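Local coordinates for glutathione S-transferase enzyme with thioredoxin-like domain (PDB 4L8E), which binds glutathione and, as a member of the glutathione transferase family, probably catalyses its reaction with electrophilic substrates, at residues N76-I82 and I96-I102; N38-L44 and I191-W196; W130-F135 and L167-L171. One frame throughout, in Å; residues are numbered along the deposited sequence.

Contact 1. Residues N76-I82 and I96-I102. With GSH (glutathione), chain C.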
loop_
_atom_site.group_PDB
_atom_site.type_symbol
_atom_site.label_atom_id
_atom_site.label_comp_id
_atom_site.label_asym_id
_atom_site.label_seq_id
_atom_site.Cartn_x
_atom_site.Cartn_y
_atom_site.Cartn_z
ATOM N N ASN A 76 -4.775 7.226 -11.771
ATOM C CA ASN A 76 -5.315 5.910 -11.449
ATOM C C ASN A 76 -6.838 5.896 -11.314
ATOM O O ASN A 76 -7.412 4.876 -10.975
ATOM C CB ASN A 76 -4.665 5.404 -10.152
ATOM C CG ASN A 76 -4.977 3.950 -9.861
ATOM O OD1 ASN A 76 -4.845 3.056 -10.710
ATOM N ND2 ASN A 76 -5.403 3.704 -8.618
ATOM N N ASN A 77 -7.492 7.034 -11.569
ATOM C CA ASN A 77 -8.961 7.111 -11.599
ATOM C C ASN A 77 -9.675 6.827 -10.277
ATOM O O ASN A 77 -10.834 6.394 -10.254
ATOM C CB ASN A 77 -9.602 6.354 -12.799
ATOM C CG ASN A 77 -9.626 4.831 -12.663
ATOM O OD1 ASN A 77 -10.400 4.233 -11.875
ATOM N ND2 ASN A 77 -8.900 4.198 -13.529
ATOM N N LYS A 78 -8.989 7.111 -9.166
ATOM C CA LYS A 78 -9.563 6.891 -7.846
ATOM C C LYS A 78 -9.399 8.070 -6.922
ATOM O O LYS A 78 -8.433 8.821 -7.004
ATOM C CB LYS A 78 -8.979 5.635 -7.188
ATOM C CG LYS A 78 -9.254 4.365 -7.960
ATOM C CD LYS A 78 -8.743 3.131 -7.272
ATOM C CE LYS A 78 -8.769 1.955 -8.206
ATOM N NZ LYS A 78 -10.126 1.407 -8.300
ATOM N N ILE A 79 -10.384 8.251 -6.045
ATOM C CA ILE A 79 -10.270 9.198 -4.955
ATOM C C ILE A 79 -9.717 8.417 -3.746
ATOM O O ILE A 79 -9.854 7.202 -3.677
ATOM C CB ILE A 79 -11.625 9.868 -4.627
ATOM C CG1 ILE A 79 -12.665 8.867 -4.119
ATOM C CG2 ILE A 79 -12.149 10.649 -5.841
ATOM C CD1 ILE A 79 -12.623 8.588 -2.610
ATOM N N PRO A 80 -9.121 9.120 -2.765
ATOM C CA PRO A 80 -8.905 10.574 -2.710
ATOM C C PRO A 80 -7.706 11.027 -3.512
ATOM O O PRO A 80 -6.837 10.219 -3.862
ATOM C CB PRO A 80 -8.637 10.821 -1.233
ATOM C CG PRO A 80 -7.977 9.551 -0.776
ATOM C CD PRO A 80 -8.707 8.460 -1.515
ATOM N N ALA A 81 -7.698 12.318 -3.822
ATOM C CA ALA A 81 -6.537 12.993 -4.350
ATOM C C ALA A 81 -6.591 14.375 -3.761
ATOM O O ALA A 81 -7.674 14.829 -3.378
ATOM C CB ALA A 81 -6.594 13.054 -5.891
ATOM N N ILE A 82 -5.431 15.008 -3.622
ATOM C CA ILE A 82 -5.383 16.411 -3.220
ATOM C C ILE A 82 -4.534 17.216 -4.164
ATOM O O ILE A 82 -3.704 16.689 -4.901
ATOM C CB ILE A 82 -4.851 16.653 -1.781
ATOM C CG1 ILE A 82 -3.387 16.247 -1.658
ATOM C CG2 ILE A 82 -5.729 15.978 -0.754
ATOM C CD1 ILE A 82 -2.707 16.785 -0.379
ATOM N N ILE A 96 -1.450 14.990 -5.528
ATOM C CA ILE A 96 -1.146 13.658 -4.973
ATOM C C ILE A 96 -2.360 12.757 -4.979
ATOM O O ILE A 96 -3.434 13.150 -4.504
ATOM C CB ILE A 96 -0.660 13.748 -3.525
ATOM C CG1 ILE A 96 0.305 14.918 -3.323
ATOM C CG2 ILE A 96 -0.042 12.412 -3.068
ATOM C CD1 ILE A 96 0.680 15.133 -1.828
ATOM N N PHE A 97 -2.211 11.543 -5.515
ATOM C CA PHE A 97 -3.208 10.505 -5.297
ATOM C C PHE A 97 -2.601 9.398 -4.424
ATOM O O PHE A 97 -1.395 9.417 -4.150
ATOM C CB PHE A 97 -3.790 9.960 -6.620
ATOM C CG PHE A 97 -2.839 9.172 -7.446
ATOM C CD1 PHE A 97 -1.991 9.799 -8.340
ATOM C CD2 PHE A 97 -2.799 7.784 -7.360
ATOM C CE1 PHE A 97 -1.095 9.082 -9.106
ATOM C CE2 PHE A 97 -1.897 7.065 -8.120
ATOM C CZ PHE A 97 -1.041 7.704 -8.999
ATOM N N GLU A 98 -3.457 8.459 -3.998
ATOM C CA GLU A 98 -3.171 7.406 -3.016
ATOM C C GLU A 98 -3.281 7.937 -1.596
ATOM O O GLU A 98 -2.491 8.758 -1.152
ATOM C CB GLU A 98 -1.817 6.692 -3.217
ATOM C CG GLU A 98 -1.777 5.797 -4.425
ATOM C CD GLU A 98 -2.743 4.606 -4.339
ATOM O OE1 GLU A 98 -2.933 4.041 -3.236
ATOM O OE2 GLU A 98 -3.268 4.208 -5.398
ATOM N N SER A 99 -4.276 7.431 -0.876
ATOM C CA SER A 99 -4.525 7.884 0.486
ATOM C C SER A 99 -3.297 7.777 1.372
ATOM O O SER A 99 -3.051 8.655 2.169
ATOM C CB SER A 99 -5.708 7.148 1.119
ATOM O OG SER A 99 -5.499 5.754 1.261
ATOM N N GLY A 100 -2.508 6.709 1.208
ATOM C CA GLY A 100 -1.291 6.538 2.004
ATOM C C GLY A 100 -0.257 7.618 1.761
ATOM O O GLY A 100 0.335 8.149 2.722
ATOM N N ALA A 101 -0.037 7.965 0.488
ATOM C CA ALA A 101 0.863 9.020 0.112
ATOM C C ALA A 101 0.378 10.386 0.604
ATOM O O ALA A 101 1.189 11.231 0.989
ATOM C CB ALA A 101 1.048 9.065 -1.394
ATOM N N ILE A 102 -0.927 10.612 0.541
ATOM C CA ILE A 102 -1.505 11.877 1.007
ATOM C C ILE A 102 -1.335 12.013 2.502
ATOM O O ILE A 102 -0.941 13.065 2.999
ATOM C CB ILE A 102 -2.993 11.952 0.650
ATOM C CG1 ILE A 102 -3.145 11.962 -0.870
ATOM C CG2 ILE A 102 -3.650 13.187 1.280
ATOM C CD1 ILE A 102 -4.580 11.729 -1.339
HETATM N N1 GSH C . -5.259 2.529 -2.877
HETATM C CA1 GSH C . -6.186 3.642 -3.060
HETATM C C1 GSH C . -6.030 4.623 -1.929
HETATM O O11 GSH C . -6.266 5.861 -2.113
HETATM O O12 GSH C . -5.628 4.233 -0.777
HETATM C CB1 GSH C . -7.598 3.135 -3.145
HETATM C CG1 GSH C . -8.596 4.228 -3.491
HETATM C CD1 GSH C . -9.947 3.653 -3.859
HETATM O OE1 GSH C . -10.181 2.455 -3.899
HETATM N N2 GSH C . -10.946 4.607 -4.207
HETATM C CA2 GSH C . -12.263 4.242 -4.577
HETATM C C2 GSH C . -12.519 4.833 -5.941
HETATM O O2 GSH C . -12.240 6.009 -6.263
HETATM C CB2 GSH C . -13.304 4.776 -3.651
HETATM S SG2 GSH C . -12.999 4.248 -1.986
HETATM N N3 GSH C . -13.085 3.961 -6.916
HETATM C CA3 GSH C . -13.355 4.496 -8.235
HETATM C C3 GSH C . -13.154 3.449 -9.271
HETATM O O31 GSH C . -13.575 3.695 -10.427
HETATM O O32 GSH C . -12.568 2.361 -8.984
HETATM O O HOH W 1 -5.382 5.669 -6.421
HETATM O O HOH W 2 -6.268 7.501 -4.377
#
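Ile82 and Ile96 run alongside each other on neighbouring antiparallel strands with their ends in the same direction, their CD1 atoms 4.0 Å apart. Their backbones form a hydrogen-bonded pair, with Ile82 N to Ile96 O and Ile96 N to Ile82 O both 2.9 Å. Ile102, on the helix that follows, passes Ile82 head to tail so that the two CG2 methyls meet, while its CD1 branch reaches Pro80 O and Ala81 CA. Ala81 and Phe97 belong to the other face of the sheet. With Phe97 CG lodged between the backbone N and the carbonyl carbon (chi1 69°), the ring runs back beside Asn76, whose CB comes within 3.8 Å of Phe97 CE2; Trp127 of the second subunit meets this ring edge-to-face. The Asn76 amide and the Glu98 carboxylate are turned 40° apart and are joined by a water that accepts from Asn76 ND2 and donates to Glu98 OE2. Asn76 OD1 is taken instead by Arg166 of the second subunit. A bend at chi2 (-65°) brings Glu98 OE1 to 2.8 Å from N1, the amino group of glutathione. A second water donates to Pro80 O and glutathione O11 and accepts from Glu98 N, tying both segments to the ligand. At the start of the helix, Ser99 N gives a bond to O11 (2.8 Å) and Ser99 OG one to O12 (2.5 Å), a position where the helix end probably favours the carboxylate. Ile79 N and O, just before cis-Pro80, pair with glutathione O2 and N2, and Lys78 NZ reaches the carboxylate oxygen O32 at the other end. Backbone pairing beside a cis-proline, followed by a Glu-Ser helix start, marks the glutathione site of the thioredoxin-like domain in glutathione transferases.

Contact 2. Residues N38-L44 and I191-W196. With GSH (glutathione), chain B; GSH (glutathione), chain C.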
loop_
_atom_site.group_PDB
_atom_site.type_symbol
_atom_site.label_atom_id
_atom_site.label_comp_id
_atom_site.label_asym_id
_atom_site.label_seq_id
_atom_site.Cartn_x
_atom_site.Cartn_y
_atom_site.Cartn_z
ATOM N N ASN A 38 -11.823 5.345 1.943
ATOM C CA ASN A 38 -10.595 6.007 1.562
ATOM C C ASN A 38 -10.711 7.527 1.571
ATOM O O ASN A 38 -9.739 8.203 1.854
ATOM C CB ASN A 38 -10.097 5.462 0.250
ATOM C CG ASN A 38 -9.751 3.993 0.364
ATOM O OD1 ASN A 38 -9.077 3.573 1.325
ATOM N ND2 ASN A 38 -10.216 3.213 -0.574
ATOM N N GLY A 39 -11.898 8.053 1.264
ATOM C CA GLY A 39 -12.131 9.475 1.386
ATOM C C GLY A 39 -12.100 9.949 2.830
ATOM O O GLY A 39 -11.529 11.005 3.154
ATOM N N TYR A 40 -12.698 9.169 3.722
ATOM C CA TYR A 40 -12.779 9.546 5.135
ATOM C C TYR A 40 -11.406 9.546 5.800
ATOM O O TYR A 40 -11.172 10.291 6.741
ATOM C CB TYR A 40 -13.694 8.618 5.917
ATOM C CG TYR A 40 -15.164 8.886 5.700
ATOM C CD1 TYR A 40 -15.739 10.095 6.087
ATOM C CD2 TYR A 40 -15.971 7.934 5.125
ATOM C CE1 TYR A 40 -17.094 10.317 5.882
ATOM C CE2 TYR A 40 -17.307 8.164 4.905
ATOM C CZ TYR A 40 -17.859 9.344 5.294
ATOM O OH TYR A 40 -19.211 9.527 5.067
ATOM N N LYS A 41 -10.473 8.740 5.304
ATOM C CA LYS A 41 -9.126 8.795 5.861
ATOM C C LYS A 41 -8.604 10.224 5.849
ATOM O O LYS A 41 -7.959 10.668 6.795
ATOM C CB LYS A 41 -8.141 7.938 5.070
ATOM C CG LYS A 41 -8.408 6.452 5.072
ATOM C CD LYS A 41 -7.403 5.788 4.142
ATOM C CE LYS A 41 -7.620 4.298 3.991
ATOM N NZ LYS A 41 -6.668 3.725 2.964
ATOM N N ILE A 42 -8.844 10.922 4.747
ATOM C CA ILE A 42 -8.243 12.224 4.556
ATOM C C ILE A 42 -9.011 13.296 5.320
ATOM O O ILE A 42 -8.408 14.183 5.934
ATOM C CB ILE A 42 -8.082 12.591 3.075
ATOM C CG1 ILE A 42 -7.440 11.418 2.306
ATOM C CG2 ILE A 42 -7.266 13.857 2.960
ATOM C CD1 ILE A 42 -6.097 10.894 2.896
ATOM N N THR A 43 -10.331 13.237 5.295
ATOM C CA THR A 43 -11.092 14.208 6.105
ATOM C C THR A 43 -10.880 13.995 7.607
ATOM O O THR A 43 -10.866 14.951 8.362
ATOM C CB THR A 43 -12.582 14.237 5.764
ATOM O OG1 THR A 43 -13.125 12.930 5.932
ATOM C CG2 THR A 43 -12.791 14.723 4.336
ATOM N N LEU A 44 -10.673 12.759 8.046
ATOM C CA LEU A 44 -10.273 12.538 9.443
ATOM C C LEU A 44 -8.996 13.305 9.776
ATOM O O LEU A 44 -8.947 14.016 10.795
ATOM C CB LEU A 44 -10.064 11.043 9.746
ATOM C CG LEU A 44 -11.308 10.169 9.889
ATOM C CD1 LEU A 44 -10.883 8.686 10.004
ATOM C CD2 LEU A 44 -12.203 10.546 11.085
ATOM N N ILE A 191 -5.656 6.285 11.560
ATOM C CA ILE A 191 -6.548 7.030 10.669
ATOM C C ILE A 191 -6.798 6.233 9.385
ATOM O O ILE A 191 -7.923 6.218 8.867
ATOM C CB ILE A 191 -5.966 8.429 10.360
ATOM C CG1 ILE A 191 -5.957 9.297 11.627
ATOM C CG2 ILE A 191 -6.669 9.041 9.163
ATOM C CD1 ILE A 191 -5.114 10.556 11.491
ATOM N N ALA A 192 -5.771 5.557 8.879
ATOM C CA ALA A 192 -5.915 4.756 7.673
ATOM C C ALA A 192 -6.823 3.533 7.896
ATOM O O ALA A 192 -7.625 3.172 7.014
ATOM C CB ALA A 192 -4.554 4.316 7.157
ATOM N N VAL A 193 -6.700 2.905 9.051
ATOM C CA VAL A 193 -7.426 1.670 9.351
ATOM C C VAL A 193 -8.880 1.928 9.750
ATOM O O VAL A 193 -9.798 1.195 9.359
ATOM C CB VAL A 193 -6.714 0.864 10.440
ATOM C CG1 VAL A 193 -7.513 -0.372 10.866
ATOM C CG2 VAL A 193 -5.337 0.390 9.911
ATOM N N TYR A 194 -9.112 2.979 10.510
ATOM C CA TYR A 194 -10.433 3.172 11.082
ATOM C C TYR A 194 -11.609 3.138 10.095
ATOM O O TYR A 194 -12.603 2.488 10.345
ATOM C CB TYR A 194 -10.488 4.438 11.958
ATOM C CG TYR A 194 -11.847 4.712 12.527
ATOM C CD1 TYR A 194 -12.282 4.090 13.698
ATOM C CD2 TYR A 194 -12.721 5.569 11.893
ATOM C CE1 TYR A 194 -13.529 4.325 14.232
ATOM C CE2 TYR A 194 -13.989 5.811 12.422
ATOM C CZ TYR A 194 -14.384 5.194 13.584
ATOM O OH TYR A 194 -15.626 5.461 14.087
ATOM N N PRO A 195 -11.523 3.866 8.974
ATOM C CA PRO A 195 -12.702 3.900 8.102
ATOM C C PRO A 195 -13.049 2.545 7.506
ATOM O O PRO A 195 -14.228 2.337 7.168
ATOM C CB PRO A 195 -12.284 4.894 7.008
ATOM C CG PRO A 195 -11.244 5.752 7.673
ATOM C CD PRO A 195 -10.489 4.814 8.548
ATOM N N TRP A 196 -12.069 1.659 7.419
ATOM C CA TRP A 196 -12.288 0.296 6.954
ATOM C C TRP A 196 -12.806 -0.605 8.067
ATOM O O TRP A 196 -13.760 -1.348 7.879
ATOM C CB TRP A 196 -10.997 -0.266 6.348
ATOM C CG TRP A 196 -10.813 0.190 4.921
ATOM C CD1 TRP A 196 -10.030 1.230 4.465
ATOM C CD2 TRP A 196 -11.484 -0.334 3.775
ATOM N NE1 TRP A 196 -10.168 1.353 3.099
ATOM C CE2 TRP A 196 -11.049 0.405 2.655
ATOM C CE3 TRP A 196 -12.415 -1.362 3.584
ATOM C CZ2 TRP A 196 -11.518 0.150 1.376
ATOM C CZ3 TRP A 196 -12.876 -1.599 2.333
ATOM C CH2 TRP A 196 -12.409 -0.869 1.227
HETATM N N1 GSH B . -13.867 -0.505 -9.314
HETATM C CA1 GSH B . -14.004 -0.777 -7.932
HETATM C C1 GSH B . -14.314 -2.237 -7.748
HETATM O O11 GSH B . -14.883 -2.890 -8.679
HETATM O O12 GSH B . -14.021 -2.809 -6.651
HETATM C CB1 GSH B . -15.119 0.034 -7.393
HETATM C CG1 GSH B . -15.364 -0.193 -5.914
HETATM C CD1 GSH B . -14.337 0.521 -5.059
HETATM O OE1 GSH B . -13.741 1.489 -5.475
HETATM N N2 GSH B . -14.081 -0.004 -3.731
HETATM C CA2 GSH B . -13.134 0.619 -2.866
HETATM C C2 GSH B . -12.034 -0.393 -2.586
HETATM O O2 GSH B . -12.234 -1.615 -2.514
HETATM C CB2 GSH B . -13.748 1.026 -1.577
HETATM S SG2 GSH B . -14.935 2.356 -1.824
HETATM N N3 GSH B . -10.701 0.078 -2.427
HETATM C CA3 GSH B . -9.661 -0.889 -2.169
HETATM C C3 GSH B . -8.582 -0.249 -1.391
HETATM O O31 GSH B . -8.852 0.712 -0.626
HETATM O O32 GSH B . -7.403 -0.687 -1.523
HETATM N N1 GSH C . -5.259 2.529 -2.877
HETATM C CA1 GSH C . -6.186 3.642 -3.060
HETATM C C1 GSH C . -6.030 4.623 -1.929
HETATM O O11 GSH C . -6.266 5.861 -2.113
HETATM O O12 GSH C . -5.628 4.233 -0.777
HETATM C CB1 GSH C . -7.598 3.135 -3.145
HETATM C CG1 GSH C . -8.596 4.228 -3.491
HETATM C CD1 GSH C . -9.947 3.653 -3.859
HETATM O OE1 GSH C . -10.181 2.455 -3.899
HETATM N N2 GSH C . -10.946 4.607 -4.207
HETATM C CA2 GSH C . -12.263 4.242 -4.577
HETATM C C2 GSH C . -12.519 4.833 -5.941
HETATM O O2 GSH C . -12.240 6.009 -6.263
HETATM C CB2 GSH C . -13.304 4.776 -3.651
HETATM S SG2 GSH C . -12.999 4.248 -1.986
HETATM N N3 GSH C . -13.085 3.961 -6.916
HETATM C CA3 GSH C . -13.355 4.496 -8.235
HETATM C C3 GSH C . -13.154 3.449 -9.271
HETATM O O31 GSH C . -13.575 3.695 -10.427
HETATM O O32 GSH C . -12.568 2.361 -8.984
#
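Asn38 and Trp196 join the thioredoxin-like domain to the all-helical C-terminal domain of the glutathione transferase fold, where helices 37-49 and 188-197 approach to 8.2 Å between local axes at 134°. Asn38 OD1 lies near the indole plane and accepts from Trp196 NE1 at 3.0 Å; the N-H points straight at OD1 (169°) but comes from above the amide plane, 46° out of it and off the lone pairs. Lys41 NZ reaches OD1 from the opposite face, and together they probably restrain the amide's rotation, with ND2 directed to a carboxylate oxygen, O31, of one glutathione. Tyr40 meets Pro195 with its CB, while its ring leads away to stack on Tyr230. Beyond CG the Lys41 chain is fully extended, running past Ala192, with CE 3.2 Å from Ala192 O, a buried oxygen that has no hydrogen-bonding partner; the same Lys41 CE lies at the edge of the Trp196 ring, and NZ also bonds to Gln131. Leu44 closes the contact on Ile191, Tyr194 and Pro195. Its CB rests against Ile191 CG2, and its CD1 methyl meets Pro195 CG at 3.8 Å and Tyr194 CD2 at 4.1 Å.

Contact 3. Residues W130-F135 and L167-L171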
loop_
_atom_site.group_PDB
_atom_site.type_symbol
_atom_site.label_atom_id
_atom_site.label_comp_id
_atom_site.label_asym_id
_atom_site.label_seq_id
_atom_site.Cartn_x
_atom_site.Cartn_y
_atom_site.Cartn_z
ATOM N N TRP A 130 0.721 -1.622 5.825
ATOM C CA TRP A 130 -0.068 -2.847 6.005
ATOM C C TRP A 130 -1.538 -2.568 5.659
ATOM O O TRP A 130 -2.190 -3.368 4.974
ATOM C CB TRP A 130 0.019 -3.371 7.427
ATOM C CG TRP A 130 -0.928 -4.475 7.769
ATOM C CD1 TRP A 130 -0.767 -5.800 7.525
ATOM C CD2 TRP A 130 -2.205 -4.336 8.401
ATOM N NE1 TRP A 130 -1.848 -6.510 7.986
ATOM C CE2 TRP A 130 -2.740 -5.628 8.547
ATOM C CE3 TRP A 130 -2.917 -3.254 8.901
ATOM C CZ2 TRP A 130 -3.979 -5.863 9.146
ATOM C CZ3 TRP A 130 -4.152 -3.490 9.499
ATOM C CH2 TRP A 130 -4.668 -4.774 9.614
ATOM N N GLN A 131 -2.015 -1.400 6.072
ATOM C CA GLN A 131 -3.405 -1.001 5.757
ATOM C C GLN A 131 -3.615 -0.839 4.260
ATOM O O GLN A 131 -4.581 -1.385 3.709
ATOM C CB GLN A 131 -3.819 0.288 6.478
ATOM C CG GLN A 131 -5.293 0.598 6.362
ATOM C CD GLN A 131 -5.690 1.148 5.012
ATOM O OE1 GLN A 131 -5.027 2.030 4.485
ATOM N NE2 GLN A 131 -6.809 0.638 4.453
ATOM N N VAL A 132 -2.747 -0.067 3.589
ATOM C CA VAL A 132 -3.014 0.255 2.191
ATOM C C VAL A 132 -2.791 -0.950 1.275
ATOM O O VAL A 132 -3.386 -1.030 0.209
ATOM C CB VAL A 132 -2.218 1.471 1.691
ATOM C CG1 VAL A 132 -2.581 2.736 2.501
ATOM C CG2 VAL A 132 -0.754 1.220 1.709
ATOM N N ALA A 133 -1.942 -1.882 1.707
ATOM C CA ALA A 133 -1.562 -3.030 0.889
ATOM C C ALA A 133 -2.378 -4.280 1.149
ATOM O O ALA A 133 -2.458 -5.180 0.284
ATOM C CB ALA A 133 -0.052 -3.338 1.074
ATOM N N GLY A 134 -2.950 -4.378 2.345
ATOM C CA GLY A 134 -3.666 -5.585 2.735
ATOM C C GLY A 134 -5.070 -5.317 3.267
ATOM O O GLY A 134 -6.041 -5.841 2.723
ATOM N N PHE A 135 -5.197 -4.513 4.317
ATOM C CA PHE A 135 -6.490 -4.338 4.975
ATOM C C PHE A 135 -7.536 -3.742 3.998
ATOM O O PHE A 135 -8.630 -4.287 3.785
ATOM C CB PHE A 135 -6.289 -3.480 6.233
ATOM C CG PHE A 135 -7.423 -3.572 7.247
ATOM C CD1 PHE A 135 -7.642 -4.753 7.927
ATOM C CD2 PHE A 135 -8.242 -2.473 7.525
ATOM C CE1 PHE A 135 -8.646 -4.861 8.864
ATOM C CE2 PHE A 135 -9.248 -2.575 8.475
ATOM C CZ PHE A 135 -9.449 -3.779 9.148
ATOM N N LEU A 167 -6.977 -10.803 8.719
ATOM C CA LEU A 167 -6.614 -9.398 8.886
ATOM C C LEU A 167 -7.095 -8.804 10.202
ATOM O O LEU A 167 -6.331 -8.085 10.889
ATOM C CB LEU A 167 -7.161 -8.600 7.700
ATOM C CG LEU A 167 -6.393 -8.863 6.407
ATOM C CD1 LEU A 167 -7.225 -8.422 5.217
ATOM C CD2 LEU A 167 -5.055 -8.167 6.389
ATOM N N TYR A 168 -8.342 -9.095 10.578
ATOM C CA TYR A 168 -8.854 -8.620 11.859
ATOM C C TYR A 168 -8.088 -9.256 13.022
ATOM O O TYR A 168 -7.864 -8.634 14.050
ATOM C CB TYR A 168 -10.370 -8.839 11.989
ATOM C CG TYR A 168 -11.178 -7.675 11.414
ATOM C CD1 TYR A 168 -11.499 -7.624 10.060
ATOM C CD2 TYR A 168 -11.600 -6.623 12.219
ATOM C CE1 TYR A 168 -12.211 -6.572 9.527
ATOM C CE2 TYR A 168 -12.321 -5.571 11.692
ATOM C CZ TYR A 168 -12.623 -5.547 10.352
ATOM O OH TYR A 168 -13.333 -4.487 9.865
ATOM N N LYS A 169 -7.666 -10.495 12.838
ATOM C CA LYS A 169 -6.888 -11.188 13.867
ATOM C C LYS A 169 -5.509 -10.534 14.032
ATOM O O LYS A 169 -5.056 -10.306 15.155
ATOM C CB LYS A 169 -6.742 -12.664 13.526
ATOM C CG LYS A 169 -5.899 -13.427 14.516
ATOM C CD LYS A 169 -5.710 -14.882 14.066
ATOM C CE LYS A 169 -5.146 -15.740 15.183
ATOM N NZ LYS A 169 -4.712 -17.072 14.680
ATOM N N VAL A 170 -4.871 -10.188 12.921
ATOM C CA VAL A 170 -3.595 -9.470 12.962
ATOM C C VAL A 170 -3.793 -8.134 13.690
ATOM O O VAL A 170 -2.997 -7.749 14.555
ATOM C CB VAL A 170 -3.044 -9.265 11.536
ATOM C CG1 VAL A 170 -1.900 -8.242 11.519
ATOM C CG2 VAL A 170 -2.549 -10.606 10.946
ATOM N N LEU A 171 -4.830 -7.412 13.295
ATOM C CA LEU A 171 -5.115 -6.120 13.903
ATOM C C LEU A 171 -5.350 -6.265 15.407
ATOM O O LEU A 171 -4.779 -5.521 16.235
ATOM C CB LEU A 171 -6.321 -5.492 13.201
ATOM C CG LEU A 171 -6.777 -4.113 13.683
ATOM C CD1 LEU A 171 -5.673 -3.116 13.447
ATOM C CD2 LEU A 171 -8.061 -3.705 13.004
#
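Trp130 O is held by two backbone donors of its own helix, Gly134 N at 2.9 Å and Phe135 N at 3.3 Å, in a wider pi-type turn, while the Trp130 side chain crosses to the helix containing Leu167. With CG opposite the backbone N (chi1 170°), the indole extends between the two helices, which run antiparallel at 155° with their local axes 11.8 Å apart. Leu167 meets it with two different atoms: its O lies near the ring plane, 3.7 Å from Trp130 CZ2, and its CD2 methyl packs at 3.8 Å from that same CZ2. Val170 runs counter to the indole and sets CG1 beside NE1 and CZ2. Leu171 stands across it, CB against CH2. Phe135 CB covers one face of the indole towards its rim, and the Phe135 ring continues alongside. The edge of that ring faces Leu167, with Phe135 CD1 3.9 Å from Leu167 CB. At its far end Phe135 CZ comes over one face of Tyr168, offset towards the rim, 3.8 Å from Tyr168 CZ; the two planes are turned 56° apart, so the pair is oblique. The other branch of Leu167, CD1, rests against Gly134 O. Polar ends find their partners outside: Tyr168 OH bonds to Gln203, and Trp130 NE1 makes a weak hydrogen bond to Asn76 OD1 of the second subunit. Helices 118-145 and 154-175 are thus joined within the helical domain by two large aromatic side chains that bridge the wide spacing. No hydrogen bond passes between the two segments, so apolar burial and shape probably account for most of their adhesion, while the indole N-H is turned to the dimer interface.

In the fold
Lys41 connects the three contacts: its NZ lies 2.9 Å from Ser99 OG of contact 1 and 2.8 Å from Gln131 OE1 of contact 3. Contacts 1 and 2, with centres about 12 Å apart, border the same glutathione, contact 1 along its length and contact 2 near its thiol, and Pro80 CG packs 3.6 Å from Ile42 CG1 between them. Contact 3 is centred about 14 Å from contact 2 and about 19 Å from contact 1; Gln131 on its first helix also packs against Ala192 and Trp196. Contact 2 links the glutathione pocket to the domain boundary, and contacts 1 and 3 both touch the second subunit.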